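Local coordinates for protein CasA (Thermus thermophilus, PDB 4F3E) that forms the largest subunit of the RNA-guided Cascade complex of CRISPR immunity and has a role in binding target DNA, at residues A50-L55 / A156-Q161; L189-N194 / T338-G343. One frame throughout, in Å; residues are numbered along the deposited sequence.

Interaction 1: A50-L55 / A156-Q161; sequences AVLHRL and ALLVHQ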
loop_
_atom_site.group_PDB
_atom_site.type_symbol
_atom_site.label_atom_id
_atom_site.label_comp_id
_atom_site.label_asym_id
_atom_site.label_seq_id
_atom_site.Cartn_x
_atom_site.Cartn_y
_atom_site.Cartn_z
ATOM N N ALA A 50 5.722 -4.276 -2.474
ATOM C CA ALA A 50 4.488 -4.909 -2.036
ATOM C C ALA A 50 4.305 -6.287 -2.668
ATOM O O ALA A 50 4.021 -7.263 -1.984
ATOM C CB ALA A 50 3.299 -4.020 -2.363
ATOM N N VAL A 51 4.475 -6.363 -3.978
ATOM C CA VAL A 51 4.199 -7.608 -4.679
ATOM C C VAL A 51 5.246 -8.646 -4.353
ATOM O O VAL A 51 4.927 -9.826 -4.239
ATOM C CB VAL A 51 4.076 -7.446 -6.237
ATOM C CG1 VAL A 51 2.680 -7.450 -6.604
ATOM C CG2 VAL A 51 4.567 -6.156 -6.684
ATOM N N LEU A 52 6.499 -8.216 -4.208
ATOM C CA LEU A 52 7.549 -9.177 -3.905
ATOM C C LEU A 52 7.252 -9.824 -2.553
ATOM O O LEU A 52 7.459 -11.020 -2.383
ATOM C CB LEU A 52 8.932 -8.546 -3.961
ATOM C CG LEU A 52 9.354 -8.075 -5.362
ATOM C CD1 LEU A 52 10.574 -7.166 -5.319
ATOM C CD2 LEU A 52 9.604 -9.220 -6.259
ATOM N N HIS A 53 6.732 -9.042 -1.608
ATOM C CA HIS A 53 6.290 -9.609 -0.331
ATOM C C HIS A 53 5.081 -10.539 -0.466
ATOM O O HIS A 53 5.000 -11.561 0.216
ATOM C CB HIS A 53 5.979 -8.526 0.712
ATOM C CG HIS A 53 7.191 -7.934 1.338
ATOM N ND1 HIS A 53 7.772 -6.770 0.876
ATOM C CD2 HIS A 53 7.953 -8.351 2.373
ATOM C CE1 HIS A 53 8.834 -6.495 1.607
ATOM N NE2 HIS A 53 8.969 -7.440 2.518
ATOM N N ARG A 54 4.148 -10.172 -1.340
ATOM C CA ARG A 54 2.913 -10.939 -1.500
ATOM C C ARG A 54 3.167 -12.285 -2.174
ATOM O O ARG A 54 2.603 -13.309 -1.773
ATOM C CB ARG A 54 1.837 -10.112 -2.224
ATOM C CG ARG A 54 1.321 -8.946 -1.364
ATOM C CD ARG A 54 0.642 -7.844 -2.190
ATOM N NE ARG A 54 -0.550 -8.346 -2.861
ATOM C CZ ARG A 54 -1.717 -8.483 -2.254
ATOM N NH1 ARG A 54 -1.823 -8.158 -0.964
ATOM N NH2 ARG A 54 -2.758 -8.962 -2.922
ATOM N N LEU A 55 4.040 -12.286 -3.175
ATOM C CA LEU A 55 4.480 -13.539 -3.792
ATOM C C LEU A 55 5.165 -14.459 -2.770
ATOM O O LEU A 55 4.806 -15.635 -2.663
ATOM C CB LEU A 55 5.390 -13.269 -4.982
ATOM C CG LEU A 55 5.903 -14.519 -5.679
ATOM C CD1 LEU A 55 4.730 -15.365 -6.247
ATOM C CD2 LEU A 55 6.897 -14.121 -6.774
ATOM N N ALA A 156 8.070 -6.136 -13.302
ATOM C CA ALA A 156 7.040 -5.319 -13.916
ATOM C C ALA A 156 5.745 -6.135 -14.102
ATOM O O ALA A 156 4.651 -5.657 -13.824
ATOM C CB ALA A 156 7.538 -4.765 -15.251
ATOM N N LEU A 157 5.879 -7.374 -14.559
ATOM C CA LEU A 157 4.741 -8.291 -14.647
ATOM C C LEU A 157 4.002 -8.446 -13.311
ATOM O O LEU A 157 2.780 -8.324 -13.238
ATOM C CB LEU A 157 5.235 -9.659 -15.112
ATOM C CG LEU A 157 4.264 -10.831 -15.104
ATOM C CD1 LEU A 157 3.043 -10.494 -15.969
ATOM C CD2 LEU A 157 4.974 -12.088 -15.599
ATOM N N LEU A 158 4.752 -8.720 -12.251
ATOM C CA LEU A 158 4.154 -8.970 -10.941
ATOM C C LEU A 158 3.364 -7.737 -10.466
ATOM O O LEU A 158 2.272 -7.845 -9.918
ATOM C CB LEU A 158 5.252 -9.323 -9.947
ATOM C CG LEU A 158 4.870 -10.219 -8.783
ATOM C CD1 LEU A 158 4.349 -11.531 -9.306
ATOM C CD2 LEU A 158 6.075 -10.435 -7.878
ATOM N N VAL A 159 3.921 -6.559 -10.719
ATOM C CA VAL A 159 3.291 -5.304 -10.345
ATOM C C VAL A 159 2.003 -5.047 -11.120
ATOM O O VAL A 159 0.965 -4.698 -10.546
ATOM C CB VAL A 159 4.283 -4.120 -10.511
ATOM C CG1 VAL A 159 3.545 -2.778 -10.568
ATOM C CG2 VAL A 159 5.323 -4.137 -9.376
ATOM N N HIS A 160 2.065 -5.229 -12.429
ATOM C CA HIS A 160 0.915 -4.937 -13.272
ATOM C C HIS A 160 -0.226 -5.869 -12.897
ATOM O O HIS A 160 -1.367 -5.461 -12.833
ATOM C CB HIS A 160 1.300 -5.106 -14.739
ATOM C CG HIS A 160 0.201 -4.790 -15.700
ATOM N ND1 HIS A 160 -0.250 -3.507 -15.910
ATOM C CD2 HIS A 160 -0.514 -5.584 -16.528
ATOM C CE1 HIS A 160 -1.210 -3.523 -16.810
ATOM N NE2 HIS A 160 -1.395 -4.772 -17.205
ATOM N N GLN A 161 0.123 -7.114 -12.594
ATOM C CA GLN A 161 -0.847 -8.161 -12.281
ATOM C C GLN A 161 -1.560 -7.847 -10.969
ATOM O O GLN A 161 -2.667 -8.316 -10.712
ATOM C CB GLN A 161 -0.130 -9.523 -12.210
ATOM C CG GLN A 161 -0.812 -10.697 -12.847
ATOM C CD GLN A 161 -1.147 -10.478 -14.295
ATOM O OE1 GLN A 161 -1.792 -9.497 -14.631
ATOM N NE2 GLN A 161 -0.736 -11.411 -15.162
#

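Interaction 2: L189-N194 / T338-G343; sequences LPTGQN and TLRVLG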
loop_
_atom_site.group_PDB
_atom_site.type_symbol
_atom_site.label_atom_id
_atom_site.label_comp_id
_atom_site.label_asym_id
_atom_site.label_seq_id
_atom_site.Cartn_x
_atom_site.Cartn_y
_atom_site.Cartn_z
ATOM N N LEU A 189 1.930 -3.161 5.541
ATOM C CA LEU A 189 2.998 -4.156 5.647
ATOM C C LEU A 189 3.902 -3.946 6.874
ATOM O O LEU A 189 4.898 -3.224 6.810
ATOM C CB LEU A 189 3.856 -4.155 4.379
ATOM C CG LEU A 189 4.936 -5.243 4.313
ATOM C CD1 LEU A 189 4.429 -6.435 3.510
ATOM C CD2 LEU A 189 6.270 -4.727 3.723
ATOM N N PRO A 190 3.554 -4.575 8.000
ATOM C CA PRO A 190 4.437 -4.490 9.169
ATOM C C PRO A 190 5.819 -5.028 8.810
ATOM O O PRO A 190 5.943 -5.951 8.003
ATOM C CB PRO A 190 3.769 -5.413 10.187
ATOM C CG PRO A 190 2.347 -5.540 9.720
ATOM C CD PRO A 190 2.374 -5.416 8.240
ATOM N N THR A 191 6.852 -4.460 9.411
ATOM C CA THR A 191 8.220 -4.854 9.107
ATOM C C THR A 191 9.063 -4.972 10.368
ATOM O O THR A 191 8.836 -4.249 11.346
ATOM C CB THR A 191 8.892 -3.850 8.147
ATOM O OG1 THR A 191 9.016 -2.585 8.798
ATOM C CG2 THR A 191 8.061 -3.696 6.879
ATOM N N GLY A 192 10.029 -5.888 10.346
ATOM C CA GLY A 192 10.949 -6.039 11.470
ATOM C C GLY A 192 12.387 -5.722 11.090
ATOM O O GLY A 192 12.637 -4.992 10.116
ATOM N N GLN A 193 13.332 -6.280 11.844
ATOM C CA GLN A 193 14.764 -6.014 11.636
ATOM C C GLN A 193 15.382 -6.736 10.408
ATOM O O GLN A 193 16.396 -6.305 9.880
ATOM C CB GLN A 193 15.561 -6.365 12.904
ATOM C CG GLN A 193 15.009 -5.784 14.208
ATOM C CD GLN A 193 15.434 -4.340 14.458
ATOM O OE1 GLN A 193 16.034 -3.690 13.598
ATOM N NE2 GLN A 193 15.121 -3.836 15.648
ATOM N N ASN A 194 14.781 -7.841 9.981
ATOM C CA ASN A 194 15.216 -8.527 8.773
ATOM C C ASN A 194 14.044 -9.124 7.992
ATOM O O ASN A 194 12.892 -9.077 8.437
ATOM C CB ASN A 194 16.237 -9.604 9.114
ATOM C CG ASN A 194 15.684 -10.642 10.058
ATOM O OD1 ASN A 194 14.559 -11.112 9.897
ATOM N ND2 ASN A 194 16.472 -11.002 11.057
ATOM N N THR A 338 8.144 -1.778 12.796
ATOM C CA THR A 338 7.742 -0.615 11.998
ATOM C C THR A 338 6.540 -0.975 11.121
ATOM O O THR A 338 6.315 -2.142 10.816
ATOM C CB THR A 338 8.922 -0.087 11.139
ATOM O OG1 THR A 338 9.813 0.652 11.977
ATOM C CG2 THR A 338 8.449 0.817 10.032
ATOM N N LEU A 339 5.743 0.018 10.753
ATOM C CA LEU A 339 4.627 -0.207 9.840
ATOM C C LEU A 339 4.844 0.581 8.556
ATOM O O LEU A 339 4.964 1.810 8.585
ATOM C CB LEU A 339 3.279 0.168 10.475
ATOM C CG LEU A 339 2.133 0.128 9.455
ATOM C CD1 LEU A 339 1.836 -1.307 8.993
ATOM C CD2 LEU A 339 0.886 0.785 10.024
ATOM N N ARG A 340 4.922 -0.140 7.443
ATOM C CA ARG A 340 5.006 0.466 6.119
ATOM C C ARG A 340 3.672 0.329 5.357
ATOM O O ARG A 340 3.027 -0.725 5.355
ATOM C CB ARG A 340 6.161 -0.136 5.311
ATOM C CG ARG A 340 7.492 0.196 5.878
ATOM C CD ARG A 340 8.550 -0.718 5.377
ATOM N NE ARG A 340 9.043 -0.374 4.058
ATOM C CZ ARG A 340 10.262 0.095 3.824
ATOM N NH1 ARG A 340 11.096 0.294 4.830
ATOM N NH2 ARG A 340 10.655 0.356 2.583
ATOM N N VAL A 341 3.257 1.428 4.742
ATOM C CA VAL A 341 2.040 1.467 3.965
ATOM C C VAL A 341 2.449 1.747 2.526
ATOM O O VAL A 341 3.191 2.693 2.263
ATOM C CB VAL A 341 1.104 2.541 4.476
ATOM C CG1 VAL A 341 -0.159 2.591 3.629
ATOM C CG2 VAL A 341 0.777 2.291 5.931
ATOM N N LEU A 342 1.980 0.900 1.612
ATOM C CA LEU A 342 2.424 0.890 0.225
ATOM C C LEU A 342 1.207 0.978 -0.688
ATOM O O LEU A 342 0.233 0.240 -0.508
ATOM C CB LEU A 342 3.193 -0.415 -0.078
ATOM C CG LEU A 342 4.356 -0.748 0.849
ATOM C CD1 LEU A 342 4.915 -2.098 0.511
ATOM C CD2 LEU A 342 5.420 0.314 0.732
ATOM N N GLY A 343 1.245 1.851 -1.682
ATOM C CA GLY A 343 0.165 1.858 -2.652
ATOM C C GLY A 343 0.172 2.943 -3.721
ATOM O O GLY A 343 1.111 3.719 -3.849
#

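Interaction 1: A50-L55 / A156-Q161
L158 meets V51 through two torsions: chi1 of -152° carries L158 CG away from its own backbone N and toward helix 46-64, while V51, at chi1 -102°, lies off the staggered positions and spreads its two methyls over different neighbours. This is a near-orthogonal helix-helix packing in the protein interior: the short axes of 50-55 and 156-161 run at 89° and approach to 9.4 Å. No hydrogen bond or charge pair crosses between the segments, and the contact is made by apolar side chains, which also touch backbone carbonyl oxygens. L158 supplies the largest share of the buried surface. Its CD2 branch reaches among three partners on the facing helix, L52 CD2, the carbonyl oxygen V51 O and L55 CD2, the last at 3.9 Å. L52 meets L158 obliquely, whereas L55 approaches it at about a right angle. W14 touches both L52 and L55 from a loop, extending the apolar cluster. The V51 CG2 methyl is modelled unusually close to V159 CG2, a doubtful separation. V51 fits closely against the backbone of 156-161, with CG1 3.4 Å from L158 O. Alongside, V51 CB lies 3.8 Å from L158 CG.

Interaction 2: L189-N194 / T338-G343
Backbone hydrogen bonds dominate the pairing of L189-T191 with T338-R340, two antiparallel strands whose short axes run at 148°. Two hydrogen-bonded pairs flank one non-hydrogen-bonded pair. In the first, L189 N donates to R340 O at 2.7 Å, and R340 N returns a longer bond to L189 O at 3.1 Å. In the second, T191 N reaches T338 O at 2.8 Å and T338 N reaches T191 O at 2.9 Å. P190 and L339 face each other between them, where proline costs no cross-strand bond; P190 CA instead makes a CA-H...O contact with T338 O at 3.4 Å.

Side-chain polarity adds little across the pair: T191 OG1 gives T338 O a weak bond of 3.4 Å. Apolar contacts lie on both faces. In T191, chi1 of 65° sets OG1 between the backbone N and the carbonyl carbon, which leaves CG2 beside the N, anti to the carbonyl carbon. From there T191 CG2 presses on R340 CD at 3.4 Å, crossing the arginine chain at about a right angle. L339 CD1 touches the P190 ring on the other face. R340 NE goes on to a salt bridge with E49.

Strand 187-191 is an outer strand of a three-stranded antiparallel sheet, and the chemistry implies that main-chain bonding fixes its register, while T191 packs against the aliphatic part of a charged arginine.

In the fold
Helix 46-64 joins the two contacts, whose centres lie about 16 Å apart. Interaction 1 uses V51, L52 and L55 to meet helix 150-163, whereas neighbouring positions on the same helix turn to the sheet of interaction 2. There H53 CE1 packs against L189 CD2 at 3.8 Å, and A50 N lies 3.8 Å from L342 CD1. E49, one residue before segment 50-55 and already tied to the sheet by its carboxylate, accepts a hydrogen bond from H53 ND1 at its backbone O. Along the chain the contacts close in series, 50-55 with 156-161 before 189-194 with 338-343, and they touch through H53-L189 and A50-L342, which joins helix 46-64 to the sheet.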